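Local coordinates for protein CsuE (Acinetobacter baumannii, PDB 6FJY) that serves as the tip adhesin subunit of archaic chaperone-usher Csu pili, captured here in its pre-assembly complex with the chaperone CsuC, at residues D[218-224]-D[304-309]; D[247-251]-D[260-264]. All blocks are in the same frame, centred on the assembly; numbering follows the deposited sequence.

Contact 1 (D[218-224]-D[304-309]); sequences VSLNNGL and DTVTVQ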
loop_
_atom_site.group_PDB
_atom_site.type_symbol
_atom_site.label_atom_id
_atom_site.label_comp_id
_atom_site.label_asym_id
_atom_site.label_seq_id
_atom_site.Cartn_x
_atom_site.Cartn_y
_atom_site.Cartn_z
ATOM N N VAL D 218 11.429 2.583 -15.116
ATOM C CA VAL D 218 12.419 1.542 -14.882
ATOM C C VAL D 218 13.768 2.087 -15.315
ATOM O O VAL D 218 13.958 2.440 -16.483
ATOM C CB VAL D 218 12.088 0.250 -15.643
ATOM C CG1 VAL D 218 12.957 -0.879 -15.150
ATOM C CG2 VAL D 218 10.634 -0.106 -15.493
ATOM N N SER D 219 14.711 2.143 -14.383
ATOM C CA SER D 219 16.065 2.586 -14.678
ATOM C C SER D 219 17.067 1.504 -14.286
ATOM O O SER D 219 16.808 0.658 -13.417
ATOM C CB SER D 219 16.397 3.889 -13.955
ATOM O OG SER D 219 15.563 4.941 -14.400
ATOM N N LEU D 220 18.224 1.547 -14.940
ATOM C CA LEU D 220 19.331 0.645 -14.647
ATOM C C LEU D 220 20.571 1.475 -14.362
ATOM O O LEU D 220 20.884 2.409 -15.108
ATOM C CB LEU D 220 19.603 -0.328 -15.804
ATOM C CG LEU D 220 18.495 -1.288 -16.265
ATOM C CD1 LEU D 220 19.045 -2.218 -17.326
ATOM C CD2 LEU D 220 17.906 -2.086 -15.120
ATOM N N ASN D 221 21.264 1.142 -13.277
ATOM C CA ASN D 221 22.487 1.839 -12.911
ATOM C C ASN D 221 23.620 1.371 -13.825
ATOM O O ASN D 221 23.397 0.706 -14.841
ATOM C CB ASN D 221 22.795 1.626 -11.431
ATOM C CG ASN D 221 23.359 0.246 -11.136
ATOM O OD1 ASN D 221 23.110 -0.716 -11.857
ATOM N ND2 ASN D 221 24.121 0.151 -10.064
ATOM N N ASN D 222 24.856 1.719 -13.467
ATOM C CA ASN D 222 26.038 1.316 -14.210
ATOM C C ASN D 222 26.794 0.178 -13.532
ATOM O O ASN D 222 27.969 -0.049 -13.834
ATOM C CB ASN D 222 26.955 2.519 -14.418
ATOM C CG ASN D 222 26.348 3.553 -15.343
ATOM O OD1 ASN D 222 25.569 3.220 -16.234
ATOM N ND2 ASN D 222 26.707 4.812 -15.140
ATOM N N GLY D 223 26.144 -0.533 -12.617
ATOM C CA GLY D 223 26.729 -1.723 -12.036
ATOM C C GLY D 223 27.766 -1.435 -10.965
ATOM O O GLY D 223 27.903 -0.322 -10.450
ATOM N N LEU D 224 28.516 -2.485 -10.633
ATOM C CA LEU D 224 29.515 -2.416 -9.574
ATOM C C LEU D 224 30.884 -1.982 -10.069
ATOM O O LEU D 224 31.692 -1.504 -9.266
ATOM C CB LEU D 224 29.652 -3.775 -8.881
ATOM C CG LEU D 224 28.346 -4.397 -8.392
ATOM C CD1 LEU D 224 28.596 -5.745 -7.725
ATOM C CD2 LEU D 224 27.630 -3.440 -7.446
ATOM N N ASP D 304 28.830 -8.895 -12.887
ATOM C CA ASP D 304 28.431 -7.571 -12.436
ATOM C C ASP D 304 27.006 -7.651 -11.912
ATOM O O ASP D 304 26.252 -8.572 -12.232
ATOM C CB ASP D 304 28.527 -6.526 -13.554
ATOM C CG ASP D 304 28.567 -5.100 -13.012
ATOM O OD1 ASP D 304 28.854 -4.928 -11.801
ATOM O OD2 ASP D 304 28.301 -4.159 -13.794
ATOM N N THR D 305 26.631 -6.665 -11.109
ATOM C CA THR D 305 25.278 -6.595 -10.570
ATOM C C THR D 305 24.704 -5.215 -10.871
ATOM O O THR D 305 25.220 -4.202 -10.387
ATOM C CB THR D 305 25.268 -6.893 -9.072
ATOM O OG1 THR D 305 25.984 -8.110 -8.834
ATOM C CG2 THR D 305 23.847 -7.063 -8.580
ATOM N N VAL D 306 23.650 -5.182 -11.679
ATOM C CA VAL D 306 23.010 -3.940 -12.094
ATOM C C VAL D 306 21.789 -3.703 -11.219
ATOM O O VAL D 306 20.976 -4.614 -11.009
ATOM C CB VAL D 306 22.617 -3.989 -13.580
ATOM C CG1 VAL D 306 21.771 -2.780 -13.939
ATOM C CG2 VAL D 306 23.854 -4.042 -14.453
ATOM N N THR D 307 21.670 -2.482 -10.702
ATOM C CA THR D 307 20.518 -2.095 -9.905
ATOM C C THR D 307 19.374 -1.714 -10.839
ATOM O O THR D 307 19.513 -0.804 -11.663
ATOM C CB THR D 307 20.885 -0.940 -8.973
ATOM O OG1 THR D 307 21.861 -1.380 -8.021
ATOM C CG2 THR D 307 19.662 -0.448 -8.217
ATOM N N VAL D 308 18.269 -2.452 -10.750
ATOM C CA VAL D 308 17.024 -2.117 -11.434
ATOM C C VAL D 308 16.210 -1.226 -10.502
ATOM O O VAL D 308 15.733 -1.679 -9.456
ATOM C CB VAL D 308 16.221 -3.366 -11.813
ATOM C CG1 VAL D 308 14.996 -2.955 -12.628
ATOM C CG2 VAL D 308 17.071 -4.364 -12.577
ATOM N N GLN D 309 16.049 0.039 -10.874
ATOM C CA GLN D 309 15.231 0.972 -10.106
ATOM C C GLN D 309 13.840 1.067 -10.719
ATOM O O GLN D 309 13.702 1.293 -11.927
ATOM C CB GLN D 309 15.869 2.356 -10.045
ATOM C CG GLN D 309 15.111 3.323 -9.157
ATOM C CD GLN D 309 15.759 4.684 -9.104
ATOM O OE1 GLN D 309 16.184 5.222 -10.125
ATOM N NE2 GLN D 309 15.843 5.250 -7.910
#
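With chi1 at 76°, Asn221 holds its CG between its own backbone N and carbonyl carbon, which lays the amide across Thr307 and leaves OD1 over that residue's backbone; Asp304, its CG anti to the backbone N (chi1 -161°), swings its carboxylate up to the turn at Gly223 and Leu224. Thr307 N donates to Asn221 OD1 at 2.6 Å. That donor stands above the amide plane, not on a lone pair, while Gly223 N reaches Asn221 OD1 from the opposite face at 3.1 Å, closing an Asx turn. One oxygen thus ties the turn to the neighbouring strand. Further on, Asp304 OD1 uses its syn lone pair to accept Leu224 N at 2.7 Å, and Asp304 OD2 is hydrogen-bonded to Tyr245 OH, so both carboxylate oxygens are engaged. Before the turn the backbones pair regularly: Ser219 and Gln309 form a hydrogen-bonded pair, with Ser219 N to Gln309 O at 2.8 Å, and Asn221 N extends the pattern to Thr307 O. Leu220 and Val308, a non-hydrogen-bonded pair, lie alongside each other, Leu220 CD2 to Val308 CG2 being 3.5 Å. Residues 304-309 also run parallel to a strand of CsuC. That chaperone strand, replacing one the subunit's incomplete Ig-like fold lacks, is the mark of donor-strand complementation in chaperone-usher pili.

Contact 2 (D[247-251]-D[260-264]); sequences IFKNS and NERWS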
loop_
_atom_site.group_PDB
_atom_site.type_symbol
_atom_site.label_atom_id
_atom_site.label_comp_id
_atom_site.label_asym_id
_atom_site.label_seq_id
_atom_site.Cartn_x
_atom_site.Cartn_y
_atom_site.Cartn_z
ATOM N N ILE D 247 23.860 -2.575 -22.017
ATOM C CA ILE D 247 22.523 -3.136 -22.149
ATOM C C ILE D 247 21.723 -2.222 -23.064
ATOM O O ILE D 247 21.806 -0.993 -22.952
ATOM C CB ILE D 247 21.825 -3.276 -20.778
ATOM C CG1 ILE D 247 22.597 -4.216 -19.850
ATOM C CG2 ILE D 247 20.405 -3.767 -20.943
ATOM C CD1 ILE D 247 22.031 -4.232 -18.461
ATOM N N PHE D 248 20.936 -2.815 -23.958
ATOM C CA PHE D 248 20.219 -2.041 -24.960
ATOM C C PHE D 248 18.751 -2.438 -24.994
ATOM O O PHE D 248 18.422 -3.625 -24.922
ATOM C CB PHE D 248 20.881 -2.206 -26.336
ATOM C CG PHE D 248 22.277 -1.657 -26.385
ATOM C CD1 PHE D 248 23.375 -2.483 -26.221
ATOM C CD2 PHE D 248 22.486 -0.298 -26.538
ATOM C CE1 PHE D 248 24.659 -1.963 -26.238
ATOM C CE2 PHE D 248 23.761 0.228 -26.558
ATOM C CZ PHE D 248 24.848 -0.604 -26.408
ATOM N N LYS D 249 17.878 -1.432 -25.120
ATOM C CA LYS D 249 16.440 -1.666 -25.223
ATOM C C LYS D 249 16.123 -2.435 -26.501
ATOM O O LYS D 249 16.636 -2.105 -27.573
ATOM C CB LYS D 249 15.675 -0.339 -25.218
ATOM C CG LYS D 249 16.005 0.643 -24.084
ATOM C CD LYS D 249 15.089 1.876 -24.159
ATOM C CE LYS D 249 15.645 3.048 -23.356
ATOM N NZ LYS D 249 14.795 4.285 -23.458
ATOM N N ASN D 250 15.286 -3.468 -26.377
ATOM C CA ASN D 250 14.815 -4.300 -27.498
ATOM C C ASN D 250 16.036 -4.744 -28.307
ATOM O O ASN D 250 17.022 -5.197 -27.709
ATOM C CB ASN D 250 13.748 -3.538 -28.276
ATOM C CG ASN D 250 12.567 -3.118 -27.405
ATOM O OD1 ASN D 250 11.944 -3.938 -26.720
ATOM N ND2 ASN D 250 12.263 -1.826 -27.420
ATOM N N SER D 251 16.015 -4.641 -29.639
ATOM C CA SER D 251 17.166 -4.971 -30.477
ATOM C C SER D 251 17.839 -3.726 -31.044
ATOM O O SER D 251 18.426 -3.775 -32.126
ATOM C CB SER D 251 16.757 -5.896 -31.623
ATOM O OG SER D 251 16.234 -7.128 -31.153
ATOM N N ASN D 260 17.819 10.273 -18.527
ATOM C CA ASN D 260 17.255 10.381 -19.863
ATOM C C ASN D 260 17.230 9.048 -20.602
ATOM O O ASN D 260 16.688 8.985 -21.710
ATOM C CB ASN D 260 18.046 11.420 -20.666
ATOM C CG ASN D 260 18.478 12.614 -19.813
ATOM O OD1 ASN D 260 18.645 12.497 -18.596
ATOM N ND2 ASN D 260 18.659 13.765 -20.453
ATOM N N GLU D 261 17.796 7.991 -20.015
ATOM C CA GLU D 261 17.831 6.660 -20.612
ATOM C C GLU D 261 16.891 5.679 -19.922
ATOM O O GLU D 261 16.988 4.469 -20.158
ATOM C CB GLU D 261 19.255 6.105 -20.586
ATOM C CG GLU D 261 20.244 6.890 -21.418
ATOM C CD GLU D 261 21.657 6.388 -21.236
ATOM O OE1 GLU D 261 21.879 5.558 -20.330
ATOM O OE2 GLU D 261 22.545 6.821 -21.996
ATOM N N ARG D 262 15.984 6.170 -19.078
ATOM C CA ARG D 262 15.042 5.309 -18.384
ATOM C C ARG D 262 13.995 4.783 -19.363
ATOM O O ARG D 262 14.018 5.069 -20.566
ATOM C CB ARG D 262 14.388 6.060 -17.230
ATOM C CG ARG D 262 13.619 7.292 -17.657
ATOM C CD ARG D 262 13.140 8.106 -16.466
ATOM N NE ARG D 262 12.454 9.326 -16.893
ATOM C CZ ARG D 262 11.947 10.234 -16.067
ATOM N NH1 ARG D 262 12.041 10.069 -14.752
ATOM N NH2 ARG D 262 11.344 11.306 -16.556
ATOM N N TRP D 263 13.061 3.996 -18.832
ATOM C CA TRP D 263 12.055 3.328 -19.651
ATOM C C TRP D 263 10.745 3.380 -18.885
ATOM O O TRP D 263 10.632 2.790 -17.807
ATOM C CB TRP D 263 12.470 1.889 -19.947
ATOM C CG TRP D 263 11.835 1.278 -21.151
ATOM C CD1 TRP D 263 10.755 1.741 -21.831
ATOM C CD2 TRP D 263 12.252 0.080 -21.823
ATOM N NE1 TRP D 263 10.464 0.910 -22.889
ATOM C CE2 TRP D 263 11.366 -0.120 -22.907
ATOM C CE3 TRP D 263 13.279 -0.844 -21.610
ATOM C CZ2 TRP D 263 11.479 -1.208 -23.782
ATOM C CZ3 TRP D 263 13.390 -1.934 -22.477
ATOM C CH2 TRP D 263 12.497 -2.103 -23.550
ATOM N N SER D 264 9.765 4.096 -19.429
ATOM C CA SER D 264 8.487 4.240 -18.755
ATOM C C SER D 264 7.571 3.086 -19.127
ATOM O O SER D 264 7.729 2.461 -20.176
ATOM C CB SER D 264 7.824 5.569 -19.117
ATOM O OG SER D 264 7.275 5.522 -20.418
#
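Lys249 reaches across Trp263 before Asn250 meets the rim of the same indole, and these two consecutive residues carry the contact from the 247-251 side. The lysine chain, extended beyond CG, and the indole run head to tail, so that the methylenes lie over one face of the ring. Lys249 CB stands 4.2 Å from the centroid of the six-membered ring of Trp263 and 24° off the normal, which qualifies as CH-pi; farther along, Lys249 CD lies 4.1 Å from Trp263 CD2. At the tip, Lys249 NZ donates to Arg262 O over 3.1 Å, the donor tilted 31° from the carbonyl plane. Lys249 NZ is 5.1 Å from the centroid of the five-membered ring of Trp263, so any cation-pi attraction is weak. Next, Asn250 brings OD1 to the indole edge, 3.7 Å from Trp263 CH2 and in the ring plane, with its amide turned nearly perpendicular (89°) to the ring. Trp256 and Tyr283 each make an edge-to-face pair with Trp263. Lys249, lying over Trp263 and bonded through NZ to Arg262 O, links the end of strand 242-249 to the short strand 263-264. Separately, backbone bonding of Asn250 with Val284 sets the first segment beside strand 279-289, while strand 263-264 lies beside strand 217-220.

Contact 2 is nested along the chain inside the loop closed by contact 1, and their centres lie 12 Å apart. Strand 217-220 is the shared element: it pairs with 302-311 in contact 1 and with 263-264 of contact 2. The pairing with 263-264 rests on a probable hydrogen bond from Val218 N to Trp263 O at 2.8 Å, with Ser219 OG packed 3.3 Å from Arg262 CB beside it. A second, apolar junction brings Leu220 CD1 within 3.8 Å of Ile247 CD1. The chaperone meets the two contacts differently: CsuC continues the strand pairing at 304-309, whereas at contact 2 Ser264 packs on Lys191 of CsuC.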